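Local coordinates for N-acetylneuraminate lyase (Peptoclostridium difficile, PDB 4WOZ), which is a lyase of the dihydrodipicolinate synthetase family with a TIM-barrel fold, modelled as a four-chain assembly with 2-(acetylamino)-2-deoxy-D-mannose bound, at residues T13-Y19 with I85-A89; V24-G30 with E275-R280; V222-R226 with Y298-F302; D255-N259 with M290-A294; L267-Q272 with A294-Y298. All coordinates share one frame; numbering follows the deposited sequence.

Interaction 1 of 5, residues T13-Y19 with I85-A89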
# COMPACT_ATOMS: atom_id res chain seq x y z
N THR A 13 -2.30 5.24 40.27
CA THR A 13 -2.64 3.83 39.94
C THR A 13 -1.66 3.24 38.93
O THR A 13 -1.38 3.85 37.90
CB THR A 13 -4.07 3.72 39.35
OG1 THR A 13 -5.02 4.21 40.30
CG2 THR A 13 -4.40 2.27 39.01
N ASP A 14 -1.12 2.06 39.24
CA ASP A 14 -0.19 1.39 38.33
C ASP A 14 -1.06 0.80 37.22
O ASP A 14 -1.95 0.01 37.48
CB ASP A 14 0.55 0.27 39.06
CG ASP A 14 1.72 -0.26 38.27
OD1 ASP A 14 2.71 0.49 38.09
OD2 ASP A 14 1.66 -1.43 37.82
N MET A 15 -0.78 1.19 35.97
CA MET A 15 -1.59 0.73 34.85
C MET A 15 -1.16 -0.55 34.13
O MET A 15 -1.76 -0.91 33.11
CB MET A 15 -1.71 1.86 33.82
CG MET A 15 -2.21 3.18 34.40
SD MET A 15 -3.77 3.04 35.28
CE MET A 15 -4.88 2.57 33.95
N LYS A 16 -0.15 -1.24 34.63
CA LYS A 16 0.29 -2.47 33.98
C LYS A 16 -0.78 -3.55 34.09
O LYS A 16 -1.56 -3.56 35.04
CB LYS A 16 1.59 -2.97 34.61
CG LYS A 16 2.75 -2.00 34.44
CD LYS A 16 4.06 -2.54 34.97
CE LYS A 16 5.16 -1.50 34.81
NZ LYS A 16 6.49 -2.00 35.25
N GLY A 17 -0.85 -4.44 33.11
CA GLY A 17 -1.85 -5.50 33.18
C GLY A 17 -2.57 -5.83 31.89
O GLY A 17 -2.27 -5.28 30.83
N ILE A 18 -3.54 -6.74 32.00
CA ILE A 18 -4.34 -7.19 30.87
C ILE A 18 -5.66 -6.44 30.86
O ILE A 18 -6.42 -6.50 31.83
CB ILE A 18 -4.64 -8.70 30.98
CG1 ILE A 18 -3.34 -9.48 31.14
CG2 ILE A 18 -5.42 -9.17 29.76
CD1 ILE A 18 -2.38 -9.31 29.99
N TYR A 19 -5.95 -5.74 29.76
CA TYR A 19 -7.19 -4.99 29.65
C TYR A 19 -8.06 -5.49 28.50
O TYR A 19 -7.56 -5.73 27.41
CB TYR A 19 -6.91 -3.50 29.38
CG TYR A 19 -6.23 -2.76 30.49
CD1 TYR A 19 -4.86 -2.93 30.74
CD2 TYR A 19 -6.93 -1.85 31.28
CE1 TYR A 19 -4.22 -2.20 31.73
CE2 TYR A 19 -6.30 -1.12 32.28
CZ TYR A 19 -4.94 -1.30 32.50
OH TYR A 19 -4.31 -0.58 33.49
N ILE A 85 -11.67 -2.88 39.42
CA ILE A 85 -10.55 -2.97 38.49
C ILE A 85 -10.22 -1.60 37.91
O ILE A 85 -10.95 -0.64 38.12
CB ILE A 85 -10.82 -3.95 37.33
CG1 ILE A 85 -11.97 -3.43 36.46
CG2 ILE A 85 -11.13 -5.34 37.88
CD1 ILE A 85 -12.22 -4.26 35.23
N LYS A 86 -9.12 -1.53 37.17
CA LYS A 86 -8.66 -0.30 36.55
C LYS A 86 -9.47 0.08 35.31
O LYS A 86 -10.04 -0.79 34.64
CB LYS A 86 -7.18 -0.42 36.17
CG LYS A 86 -6.28 -0.75 37.34
CD LYS A 86 -4.90 -1.16 36.87
CE LYS A 86 -4.14 -1.87 37.98
NZ LYS A 86 -2.84 -2.40 37.50
N LEU A 87 -9.49 1.37 35.01
CA LEU A 87 -10.24 1.88 33.87
C LEU A 87 -9.44 2.86 33.04
O LEU A 87 -8.86 3.83 33.56
CB LEU A 87 -11.52 2.56 34.34
CG LEU A 87 -12.62 1.70 34.95
CD1 LEU A 87 -13.74 2.60 35.46
CD2 LEU A 87 -13.14 0.72 33.91
N ILE A 88 -9.43 2.61 31.73
CA ILE A 88 -8.76 3.49 30.78
C ILE A 88 -9.85 3.95 29.82
O ILE A 88 -10.63 3.14 29.31
CB ILE A 88 -7.68 2.76 29.98
CG1 ILE A 88 -6.54 2.32 30.91
CG2 ILE A 88 -7.14 3.68 28.88
CD1 ILE A 88 -5.43 1.56 30.19
N ALA A 89 -9.91 5.25 29.58
CA ALA A 89 -10.93 5.78 28.68
C ALA A 89 -10.34 6.26 27.36
O ALA A 89 -9.47 7.13 27.34
CB ALA A 89 -11.68 6.92 29.37
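K86 and Y19 cross at about a right angle, the lysine running past the hydroxyl end of the tyrosine with K86 CD 3.5 Å from Y19 OH. Beyond CG the lysine chain is extended, which carries its ammonium group to two backbone carbonyls: K86 NZ donates to D14 O at 2.6 Å and to K16 O at 3.0 Å. It lies in the carbonyl plane of K16 but is tilted 29° from that of D14. On its flank, the side chains of T13 and K86 run past each other in opposite directions, T13 CG2 lying 3.9 Å from K86 CG, while T13 OG1 bonds instead to D112.

D14 O and K16 O lie in the N-terminal lead-in to strand 17-21, which carries Y19; K86 and I88 are on strand 86-90. These are the first and third strands of the eight-stranded parallel (beta/alpha)8 barrel. Strand 52-55 stands between the two, and I88 also touches Y54 on it.

I88 crosses the tyrosine nearly perpendicularly as well, but over a face: its CD1 makes a CH-pi contact 3.8 Å from the Y19 ring centroid, 24° off the normal. M15, bent at chi2 (-54°) and again at chi3, curls its methyl back against this isoleucine; M15 CE to I88 CG1, at 3.5 Å, is tighter than ordinary carbon contact. The ring is tethered at its far end, where Y19 OH donates to M15 O over 2.6 Å, approaching from above the carbonyl plane.

Interaction 2 of 5, residues V24-G30 with E275-R280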
# COMPACT_ATOMS: atom_id res chain seq x y z
N VAL A 24 -19.79 -3.17 23.52
CA VAL A 24 -21.04 -2.61 24.00
C VAL A 24 -22.20 -3.46 23.51
O VAL A 24 -22.10 -4.13 22.47
CB VAL A 24 -21.20 -1.16 23.52
CG1 VAL A 24 -22.57 -0.62 23.90
CG2 VAL A 24 -20.10 -0.29 24.14
N SER A 25 -23.29 -3.46 24.26
CA SER A 25 -24.47 -4.24 23.89
C SER A 25 -25.46 -3.33 23.17
O SER A 25 -25.69 -2.20 23.60
CB SER A 25 -25.11 -4.84 25.14
OG SER A 25 -26.25 -5.62 24.80
N PHE A 26 -26.03 -3.82 22.08
CA PHE A 26 -27.01 -3.07 21.30
C PHE A 26 -28.18 -3.99 20.98
O PHE A 26 -27.99 -5.20 20.83
CB PHE A 26 -26.40 -2.59 19.98
CG PHE A 26 -25.29 -1.60 20.14
CD1 PHE A 26 -25.55 -0.31 20.60
CD2 PHE A 26 -23.98 -1.95 19.84
CE1 PHE A 26 -24.52 0.62 20.75
CE2 PHE A 26 -22.94 -1.03 19.99
CZ PHE A 26 -23.21 0.26 20.44
N ASP A 27 -29.38 -3.42 20.88
CA ASP A 27 -30.54 -4.22 20.52
C ASP A 27 -30.61 -4.24 19.00
O ASP A 27 -29.74 -3.68 18.33
CB ASP A 27 -31.83 -3.62 21.10
CG ASP A 27 -32.07 -2.20 20.65
OD1 ASP A 27 -31.82 -1.90 19.46
OD2 ASP A 27 -32.52 -1.38 21.48
N LYS A 28 -31.64 -4.87 18.44
CA LYS A 28 -31.78 -4.94 16.99
C LYS A 28 -32.03 -3.58 16.37
O LYS A 28 -31.76 -3.37 15.19
CB LYS A 28 -32.90 -5.91 16.61
CG LYS A 28 -32.95 -6.22 15.13
CD LYS A 28 -33.96 -7.29 14.81
CE LYS A 28 -33.94 -7.65 13.34
NZ LYS A 28 -34.92 -8.73 13.03
N GLU A 29 -32.55 -2.64 17.16
CA GLU A 29 -32.83 -1.30 16.67
C GLU A 29 -31.58 -0.43 16.79
O GLU A 29 -31.59 0.75 16.44
CB GLU A 29 -33.98 -0.66 17.45
CG GLU A 29 -35.31 -1.41 17.37
CD GLU A 29 -36.51 -0.55 17.73
OE1 GLU A 29 -36.54 0.01 18.85
OE2 GLU A 29 -37.42 -0.42 16.88
N GLY A 30 -30.50 -1.02 17.31
CA GLY A 30 -29.26 -0.29 17.46
C GLY A 30 -29.15 0.55 18.72
O GLY A 30 -28.22 1.34 18.86
N GLU A 275 -25.75 -10.91 27.34
CA GLU A 275 -26.58 -10.34 26.28
C GLU A 275 -25.80 -9.30 25.49
O GLU A 275 -26.10 -8.11 25.54
CB GLU A 275 -27.84 -9.69 26.87
CG GLU A 275 -28.85 -10.68 27.44
CD GLU A 275 -30.12 -10.00 27.91
OE1 GLU A 275 -30.77 -9.32 27.08
OE2 GLU A 275 -30.48 -10.13 29.10
N ALA A 276 -24.78 -9.75 24.76
CA ALA A 276 -23.95 -8.86 23.96
C ALA A 276 -24.78 -8.22 22.86
O ALA A 276 -24.48 -7.12 22.40
CB ALA A 276 -22.78 -9.64 23.36
N GLY A 277 -25.82 -8.92 22.43
CA GLY A 277 -26.71 -8.40 21.41
C GLY A 277 -26.17 -8.27 20.00
O GLY A 277 -25.41 -9.11 19.51
N TYR A 278 -26.58 -7.19 19.34
CA TYR A 278 -26.21 -6.89 17.96
C TYR A 278 -25.11 -5.85 17.81
O TYR A 278 -24.81 -5.10 18.73
CB TYR A 278 -27.43 -6.36 17.21
CG TYR A 278 -28.59 -7.32 17.11
CD1 TYR A 278 -28.65 -8.27 16.09
CD2 TYR A 278 -29.65 -7.26 18.01
CE1 TYR A 278 -29.74 -9.13 15.97
CE2 TYR A 278 -30.73 -8.13 17.91
CZ TYR A 278 -30.77 -9.06 16.88
OH TYR A 278 -31.84 -9.91 16.76
N CYS A 279 -24.52 -5.83 16.62
CA CYS A 279 -23.50 -4.84 16.28
C CYS A 279 -24.32 -3.74 15.64
O CYS A 279 -25.42 -4.01 15.14
CB CYS A 279 -22.51 -5.39 15.25
SG CYS A 279 -21.57 -6.82 15.79
N ARG A 280 -23.82 -2.52 15.65
CA ARG A 280 -24.57 -1.43 15.03
C ARG A 280 -24.38 -1.39 13.52
O ARG A 280 -23.27 -1.59 13.02
CB ARG A 280 -24.18 -0.09 15.64
CG ARG A 280 -24.86 1.08 14.95
CD ARG A 280 -24.73 2.36 15.74
NE ARG A 280 -25.51 2.31 16.97
CZ ARG A 280 -25.77 3.38 17.71
NH1 ARG A 280 -25.31 4.57 17.35
NH2 ARG A 280 -26.48 3.26 18.82
O HOH W 1 -27.89 -3.03 15.79
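S25 and E275 supply the first of three hydrogen bonds between these loops. Its hydroxyl swung opposite the backbone N (chi1 -179°), S25 donates through OG to E275 O at 2.6 Å, in the carbonyl plane. Y278 N donates to F26 O at 2.9 Å along a nearly straight path (170° at the hydrogen). R280 NH2 reaches G30 O at 2.6 Å, almost along the C=O axis although more bent at the hydrogen, and the same nitrogen makes a salt bridge to E69. A water adds an indirect link, donating to both D27 O and C279 O.

Weaker contacts involve the rings. K28 CG sits over one face of Y278, 4.2 Å from the ring centroid in a CH-pi contact. The F26 ring turns its edge to Y278 O, 3.4 Å from F26 CD2, and takes V24 CG1 over a face. G277, having no side chain, lets its CA come 3.5 Å from F26 O in a CA-H...O contact.

The type I turn D27-G30 lies between strand 17-21 and helix 34-48 of the barrel; the partner loop joins helices 261-271 and 288-301. K266 of helix 261-271 bonds to both V24 O and Y278 O, and R280 packs on N95 of the second subunit.

Interaction 3 of 5, residues V222-R226 with Y298-F302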
# COMPACT_ATOMS: atom_id res chain seq x y z
N VAL A 222 -13.88 -12.54 25.71
CA VAL A 222 -14.31 -13.94 25.76
C VAL A 222 -13.17 -14.92 25.96
O VAL A 222 -13.40 -16.11 26.22
CB VAL A 222 -15.03 -14.37 24.45
CG1 VAL A 222 -16.36 -13.64 24.31
CG2 VAL A 222 -14.13 -14.09 23.24
N ASN A 223 -11.93 -14.43 25.86
CA ASN A 223 -10.77 -15.30 25.99
C ASN A 223 -9.77 -14.80 27.03
O ASN A 223 -8.59 -15.13 26.97
CB ASN A 223 -10.09 -15.43 24.62
CG ASN A 223 -9.18 -16.64 24.51
OD1 ASN A 223 -9.55 -17.74 24.94
ND2 ASN A 223 -8.00 -16.46 23.92
N GLY A 224 -10.26 -14.02 27.99
CA GLY A 224 -9.41 -13.46 29.03
C GLY A 224 -8.55 -14.44 29.80
O GLY A 224 -7.42 -14.12 30.18
N VAL A 225 -9.07 -15.63 30.05
CA VAL A 225 -8.32 -16.64 30.79
C VAL A 225 -7.06 -17.08 30.03
O VAL A 225 -5.97 -17.06 30.59
CB VAL A 225 -9.19 -17.87 31.12
CG1 VAL A 225 -8.35 -18.93 31.83
CG2 VAL A 225 -10.36 -17.44 31.99
N ARG A 226 -7.21 -17.48 28.77
CA ARG A 226 -6.05 -17.88 27.98
C ARG A 226 -5.09 -16.71 27.80
O ARG A 226 -3.87 -16.88 27.87
CB ARG A 226 -6.46 -18.39 26.59
CG ARG A 226 -7.16 -19.74 26.58
CD ARG A 226 -7.27 -20.26 25.16
NE ARG A 226 -8.05 -21.49 25.08
CZ ARG A 226 -9.37 -21.54 24.91
NH1 ARG A 226 -10.08 -20.42 24.80
NH2 ARG A 226 -9.98 -22.71 24.84
N TYR A 298 -17.98 -21.88 19.41
CA TYR A 298 -18.21 -21.92 20.85
C TYR A 298 -17.93 -23.30 21.43
O TYR A 298 -17.20 -23.44 22.41
CB TYR A 298 -19.65 -21.52 21.19
CG TYR A 298 -19.97 -21.67 22.66
CD1 TYR A 298 -19.37 -20.84 23.61
CD2 TYR A 298 -20.85 -22.66 23.10
CE1 TYR A 298 -19.64 -21.01 24.97
CE2 TYR A 298 -21.12 -22.83 24.45
CZ TYR A 298 -20.52 -22.00 25.38
OH TYR A 298 -20.80 -22.17 26.71
N ARG A 299 -18.51 -24.33 20.81
CA ARG A 299 -18.32 -25.70 21.27
C ARG A 299 -16.87 -26.14 21.15
O ARG A 299 -16.39 -26.96 21.93
CB ARG A 299 -19.21 -26.65 20.47
CG ARG A 299 -20.69 -26.51 20.79
CD ARG A 299 -21.52 -27.62 20.15
NE ARG A 299 -21.69 -27.45 18.71
CZ ARG A 299 -21.00 -28.12 17.79
NH1 ARG A 299 -20.08 -29.01 18.16
NH2 ARG A 299 -21.23 -27.89 16.51
N LYS A 300 -16.17 -25.57 20.18
CA LYS A 300 -14.78 -25.93 19.95
C LYS A 300 -13.81 -25.37 20.99
O LYS A 300 -13.01 -26.11 21.55
CB LYS A 300 -14.36 -25.48 18.55
CG LYS A 300 -13.12 -26.17 18.02
CD LYS A 300 -12.67 -25.57 16.69
CE LYS A 300 -13.78 -25.58 15.65
NZ LYS A 300 -13.36 -24.88 14.40
N TYR A 301 -13.90 -24.07 21.25
CA TYR A 301 -12.97 -23.42 22.18
C TYR A 301 -13.45 -23.11 23.59
O TYR A 301 -12.65 -22.71 24.44
CB TYR A 301 -12.47 -22.13 21.54
CG TYR A 301 -11.91 -22.35 20.16
CD1 TYR A 301 -10.73 -23.05 19.97
CD2 TYR A 301 -12.60 -21.90 19.03
CE1 TYR A 301 -10.24 -23.31 18.70
CE2 TYR A 301 -12.12 -22.15 17.75
CZ TYR A 301 -10.94 -22.86 17.59
OH TYR A 301 -10.48 -23.13 16.33
N PHE A 302 -14.74 -23.29 23.87
CA PHE A 302 -15.26 -23.00 25.20
C PHE A 302 -16.19 -24.08 25.73
O PHE A 302 -17.00 -23.77 26.64
CB PHE A 302 -16.00 -21.66 25.16
CG PHE A 302 -15.13 -20.50 24.75
CD1 PHE A 302 -14.29 -19.88 25.68
CD2 PHE A 302 -15.11 -20.05 23.43
CE1 PHE A 302 -13.45 -18.84 25.30
CE2 PHE A 302 -14.27 -19.01 23.04
CZ PHE A 302 -13.43 -18.41 23.97
OXT PHE A 302 -16.10 -25.23 25.25
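R226 and Y301 make the hydrogen bond that joins these two helices. R226 NH2 donates to Y301 O at 2.7 Å with 176° at the hydrogen, in the carbonyl plane and on a lone pair. The acceptor also lies in the guanidinium plane, so the bond is close to ideal at both ends. A second bond, within 222-226, fixes the rotation of the same group: R226 NH1 donates to N223 OD1 at 2.7 Å, again in the guanidinium plane. The arginine chain is extended from CG to NE, which spans the gap between the helices. N223 is itself held through ND2 by T249 of helix 239-259.

Apolar and aromatic contacts are looser. F302 stands with its ring 72° from the guanidinium plane and 88° from the N223 amide. R226 CZ is 5.4 Å from the ring centroid, at most a weak cation-pi attraction. V222 CB approaches F302 CZ at 4.4 Å.

Electrostatics would favour the main bond, since Y301 O belongs to the last turn of its helix, where carbonyls accumulate partial negative charge. The Y301 hydroxyl is directed to D255.

Helix 220-235 follows the eighth barrel strand, whereas helix 288-301 ends the chain; the contact thus docks the C-terminal helical extension, as in other members of the dihydrodipicolinate synthetase family, on the last helix of its TIM barrel.

Interaction 4 of 5, residues D255-N259 with M290-A294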
# COMPACT_ATOMS: atom_id res chain seq x y z
N ASP A 255 -10.90 -18.40 13.36
CA ASP A 255 -12.30 -18.73 13.10
C ASP A 255 -13.19 -17.51 13.27
O ASP A 255 -14.12 -17.29 12.48
CB ASP A 255 -12.78 -19.85 14.02
CG ASP A 255 -12.18 -21.19 13.66
OD1 ASP A 255 -11.79 -21.36 12.49
OD2 ASP A 255 -12.10 -22.08 14.54
N ILE A 256 -12.91 -16.71 14.29
CA ILE A 256 -13.68 -15.50 14.54
C ILE A 256 -13.61 -14.55 13.35
O ILE A 256 -14.63 -14.05 12.87
CB ILE A 256 -13.18 -14.76 15.80
CG1 ILE A 256 -13.53 -15.57 17.05
CG2 ILE A 256 -13.78 -13.35 15.87
CD1 ILE A 256 -13.13 -14.91 18.34
N LEU A 257 -12.39 -14.30 12.87
CA LEU A 257 -12.20 -13.39 11.74
C LEU A 257 -12.91 -13.88 10.49
O LEU A 257 -13.51 -13.09 9.76
CB LEU A 257 -10.70 -13.21 11.45
CG LEU A 257 -9.90 -12.42 12.50
CD1 LEU A 257 -8.42 -12.47 12.15
CD2 LEU A 257 -10.38 -10.99 12.55
N GLY A 258 -12.85 -15.18 10.25
CA GLY A 258 -13.50 -15.74 9.08
C GLY A 258 -15.02 -15.71 9.13
O GLY A 258 -15.67 -15.75 8.09
N ASN A 259 -15.58 -15.63 10.33
CA ASN A 259 -17.03 -15.62 10.51
C ASN A 259 -17.61 -14.22 10.74
O ASN A 259 -18.82 -14.04 10.76
CB ASN A 259 -17.41 -16.52 11.70
CG ASN A 259 -18.89 -16.88 11.72
OD1 ASN A 259 -19.43 -17.38 10.74
ND2 ASN A 259 -19.55 -16.64 12.85
N MET A 290 -23.87 -17.71 9.87
CA MET A 290 -22.92 -17.13 10.80
C MET A 290 -23.23 -17.58 12.23
O MET A 290 -22.33 -17.86 13.02
CB MET A 290 -22.95 -15.60 10.70
CG MET A 290 -22.32 -15.07 9.41
SD MET A 290 -22.56 -13.31 9.15
CE MET A 290 -21.71 -12.62 10.57
N LYS A 291 -24.52 -17.65 12.55
CA LYS A 291 -24.96 -18.06 13.88
C LYS A 291 -24.61 -19.51 14.20
O LYS A 291 -24.17 -19.81 15.31
CB LYS A 291 -26.46 -17.82 14.04
CG LYS A 291 -26.83 -16.34 14.10
CD LYS A 291 -28.32 -16.11 14.34
CE LYS A 291 -28.62 -14.61 14.44
NZ LYS A 291 -30.08 -14.30 14.57
N SER A 292 -24.81 -20.42 13.24
CA SER A 292 -24.48 -21.81 13.50
C SER A 292 -22.96 -21.96 13.53
O SER A 292 -22.42 -22.79 14.25
CB SER A 292 -25.09 -22.73 12.44
OG SER A 292 -24.50 -22.52 11.17
N ARG A 293 -22.26 -21.15 12.75
CA ARG A 293 -20.80 -21.22 12.74
C ARG A 293 -20.26 -20.74 14.09
O ARG A 293 -19.36 -21.34 14.65
CB ARG A 293 -20.22 -20.35 11.62
CG ARG A 293 -18.70 -20.24 11.65
CD ARG A 293 -18.03 -21.61 11.67
NE ARG A 293 -16.57 -21.52 11.72
CZ ARG A 293 -15.77 -22.57 11.81
NH1 ARG A 293 -16.28 -23.80 11.87
NH2 ARG A 293 -14.45 -22.41 11.85
N ALA A 294 -20.83 -19.65 14.60
CA ALA A 294 -20.40 -19.11 15.89
C ALA A 294 -20.60 -20.14 17.00
O ALA A 294 -19.80 -20.24 17.92
CB ALA A 294 -21.18 -17.84 16.21
O HOH W 2 -14.91 -19.41 10.93
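N259 lays its amide against the aliphatic start of R293: N259 OD1 is 3.1 Å from R293 CG, and the amide and guanidinium planes stand 74° apart. The other end of the amide is fixed by N259 ND2 donating to M290 O at 3.0 Å, with 164° at the hydrogen and the acceptor near the amide plane. M290 CE in turn touches N259 O at 3.2 Å. One turn earlier, D255 OD1 forms a salt bridge with R293 NH2 at 2.9 Å, meeting the edge of the guanidinium. A bend at chi2 (54°) swings the arginine along the helix surface toward this carboxylate.

A second shell steadies these groups. Water 2 accepts from R293 NE at 2.8 Å and donates to D255 O at 2.7 Å, bridging the same two residues. M290 O also receives the helical bond from A294 N, from the face opposite that used by the asparagine. T264 is another partner of N259 ND2, and D255 OD2 is engaged by Y301 OH and K300 NZ.

The segments run antiparallel, their axes 10.5 Å apart, and join helices 239-259 and 288-301 of the C-terminal extension. With two cationic side chains and a hydroxyl around it, the D255 carboxylate would be expected to favour its charged form.

Interaction 5 of 5, residues L267-Q272 with A294-Y298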
# COMPACT_ATOMS: atom_id res chain seq x y z
N LEU A 267 -21.70 -13.09 19.59
CA LEU A 267 -22.43 -14.35 19.61
C LEU A 267 -21.75 -15.31 20.59
O LEU A 267 -22.41 -16.14 21.22
CB LEU A 267 -22.48 -14.96 18.21
CG LEU A 267 -23.33 -14.17 17.22
CD1 LEU A 267 -23.20 -14.76 15.81
CD2 LEU A 267 -24.79 -14.19 17.68
N LEU A 268 -20.43 -15.21 20.70
CA LEU A 268 -19.70 -16.07 21.62
C LEU A 268 -20.05 -15.64 23.04
O LEU A 268 -20.20 -16.47 23.92
CB LEU A 268 -18.19 -15.99 21.39
CG LEU A 268 -17.68 -16.73 20.15
CD1 LEU A 268 -16.18 -16.48 19.96
CD2 LEU A 268 -17.96 -18.22 20.30
N LEU A 269 -20.16 -14.33 23.24
CA LEU A 269 -20.52 -13.79 24.54
C LEU A 269 -21.92 -14.27 24.93
O LEU A 269 -22.17 -14.63 26.08
CB LEU A 269 -20.49 -12.26 24.52
CG LEU A 269 -19.11 -11.62 24.69
CD1 LEU A 269 -19.19 -10.12 24.43
CD2 LEU A 269 -18.59 -11.91 26.10
N GLU A 270 -22.84 -14.28 23.95
CA GLU A 270 -24.21 -14.74 24.18
C GLU A 270 -24.17 -16.17 24.72
O GLU A 270 -24.94 -16.53 25.61
CB GLU A 270 -25.00 -14.73 22.87
CG GLU A 270 -25.42 -13.36 22.38
CD GLU A 270 -26.50 -12.74 23.24
OE1 GLU A 270 -27.30 -13.49 23.84
OE2 GLU A 270 -26.57 -11.49 23.30
N GLU A 271 -23.26 -16.97 24.16
CA GLU A 271 -23.10 -18.35 24.57
C GLU A 271 -22.45 -18.45 25.95
O GLU A 271 -22.45 -19.52 26.57
CB GLU A 271 -22.28 -19.11 23.54
CG GLU A 271 -23.09 -19.59 22.35
CD GLU A 271 -23.92 -20.82 22.68
OE1 GLU A 271 -24.47 -20.89 23.80
OE2 GLU A 271 -24.04 -21.70 21.81
N GLN A 272 -21.88 -17.35 26.42
CA GLN A 272 -21.25 -17.33 27.73
C GLN A 272 -22.19 -16.72 28.77
O GLN A 272 -21.79 -16.45 29.90
CB GLN A 272 -19.92 -16.56 27.68
CG GLN A 272 -18.93 -17.12 26.65
CD GLN A 272 -17.53 -16.54 26.79
OE1 GLN A 272 -17.35 -15.34 27.00
NE2 GLN A 272 -16.53 -17.41 26.67
N ALA A 294 -20.83 -19.65 14.60
CA ALA A 294 -20.40 -19.11 15.89
C ALA A 294 -20.60 -20.14 17.00
O ALA A 294 -19.80 -20.24 17.92
CB ALA A 294 -21.18 -17.84 16.21
N LYS A 295 -21.68 -20.91 16.91
CA LYS A 295 -21.95 -21.93 17.91
C LYS A 295 -20.98 -23.11 17.77
O LYS A 295 -20.68 -23.80 18.75
CB LYS A 295 -23.41 -22.38 17.82
CG LYS A 295 -24.35 -21.30 18.32
CD LYS A 295 -25.81 -21.70 18.29
CE LYS A 295 -26.66 -20.59 18.91
NZ LYS A 295 -28.12 -20.86 18.85
N GLU A 296 -20.47 -23.33 16.56
CA GLU A 296 -19.49 -24.40 16.36
C GLU A 296 -18.20 -23.92 17.03
O GLU A 296 -17.52 -24.68 17.72
CB GLU A 296 -19.20 -24.61 14.88
CG GLU A 296 -20.25 -25.37 14.10
CD GLU A 296 -19.76 -25.71 12.71
OE1 GLU A 296 -19.45 -24.77 11.94
OE2 GLU A 296 -19.68 -26.92 12.38
N ILE A 297 -17.88 -22.66 16.80
CA ILE A 297 -16.68 -22.04 17.37
C ILE A 297 -16.78 -22.11 18.89
O ILE A 297 -15.80 -22.40 19.58
CB ILE A 297 -16.56 -20.56 16.90
CG1 ILE A 297 -16.29 -20.53 15.39
CG2 ILE A 297 -15.44 -19.85 17.65
CD1 ILE A 297 -16.32 -19.15 14.78
N TYR A 298 -17.98 -21.88 19.41
CA TYR A 298 -18.21 -21.92 20.85
C TYR A 298 -17.93 -23.30 21.43
O TYR A 298 -17.20 -23.44 22.41
CB TYR A 298 -19.65 -21.52 21.19
CG TYR A 298 -19.97 -21.67 22.66
CD1 TYR A 298 -19.37 -20.84 23.61
CD2 TYR A 298 -20.85 -22.66 23.10
CE1 TYR A 298 -19.64 -21.01 24.97
CE2 TYR A 298 -21.12 -22.83 24.45
CZ TYR A 298 -20.52 -22.00 25.38
OH TYR A 298 -20.80 -22.17 26.71
O HOH W 3 -24.06 -22.54 26.05
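Y298 presents one ring face to E271, whose CB stands 3.4 Å from the ring centroid and 14° off the normal, a CH-pi contact over the centre. Bent at chi2, the glutamate folds across the same face, and its carboxylate stacks with only 20° between the planes. L268 CD2 lies at the ring edge, near its plane.

This is helix-helix packing inside the C-terminal helical extension of the TIM barrel. The axes of the short helical segments 267-271 and 294-298 pass 9.4 Å apart with a crossing angle of -54°. L267, L268 and E271 on one helix face A294, I297 and Y298 on the other.

Near the start of the contact the small side chain of A294 permits close approach, its CB 3.7 Å from L267 CD1. L268 CD2 reaches between the helices, 3.8 Å from Y298 CB and 4.0 Å from I297 CG2. I256 of helix 239-259 touches L268 too, and L252 and D255 of that helix touch I297, so a third helix contributes to the apolar side.

The outer side is polar. E271 OE2 rests on the aliphatic part of K295, 3.5 Å from K295 CG, but the lysine NZ is too distant for a salt bridge. On the tyrosine side of the same carboxylate a solvent molecule takes part: water 3 donates to E271 OE1 at 2.8 Å and has a weak bond to Y298 OH at 3.3 Å.

In the fold
From the N terminus, interaction 1 closes first, joining strands 17-21 and 86-90 at the start of the barrel. Interaction 2 opens within that loop, after strand 17-21, and returns only at 275-280, so it crosses interaction 1 and also interactions 3, 4 and 5. Interaction 3 opens on helix 220-235 and closes at the C terminus, enclosing interaction 4. Interactions 3, 4 and 5 all end on helix 288-301: 4 and 5 share A294, 3 and 5 share Y298. E270 bonds to G277, joining 5 to 2. Interactions 2 and 3 join the C-terminal region to the barrel's loop and last helix, 4 and 5 bind its helices to one another, and 1 stays within the barrel.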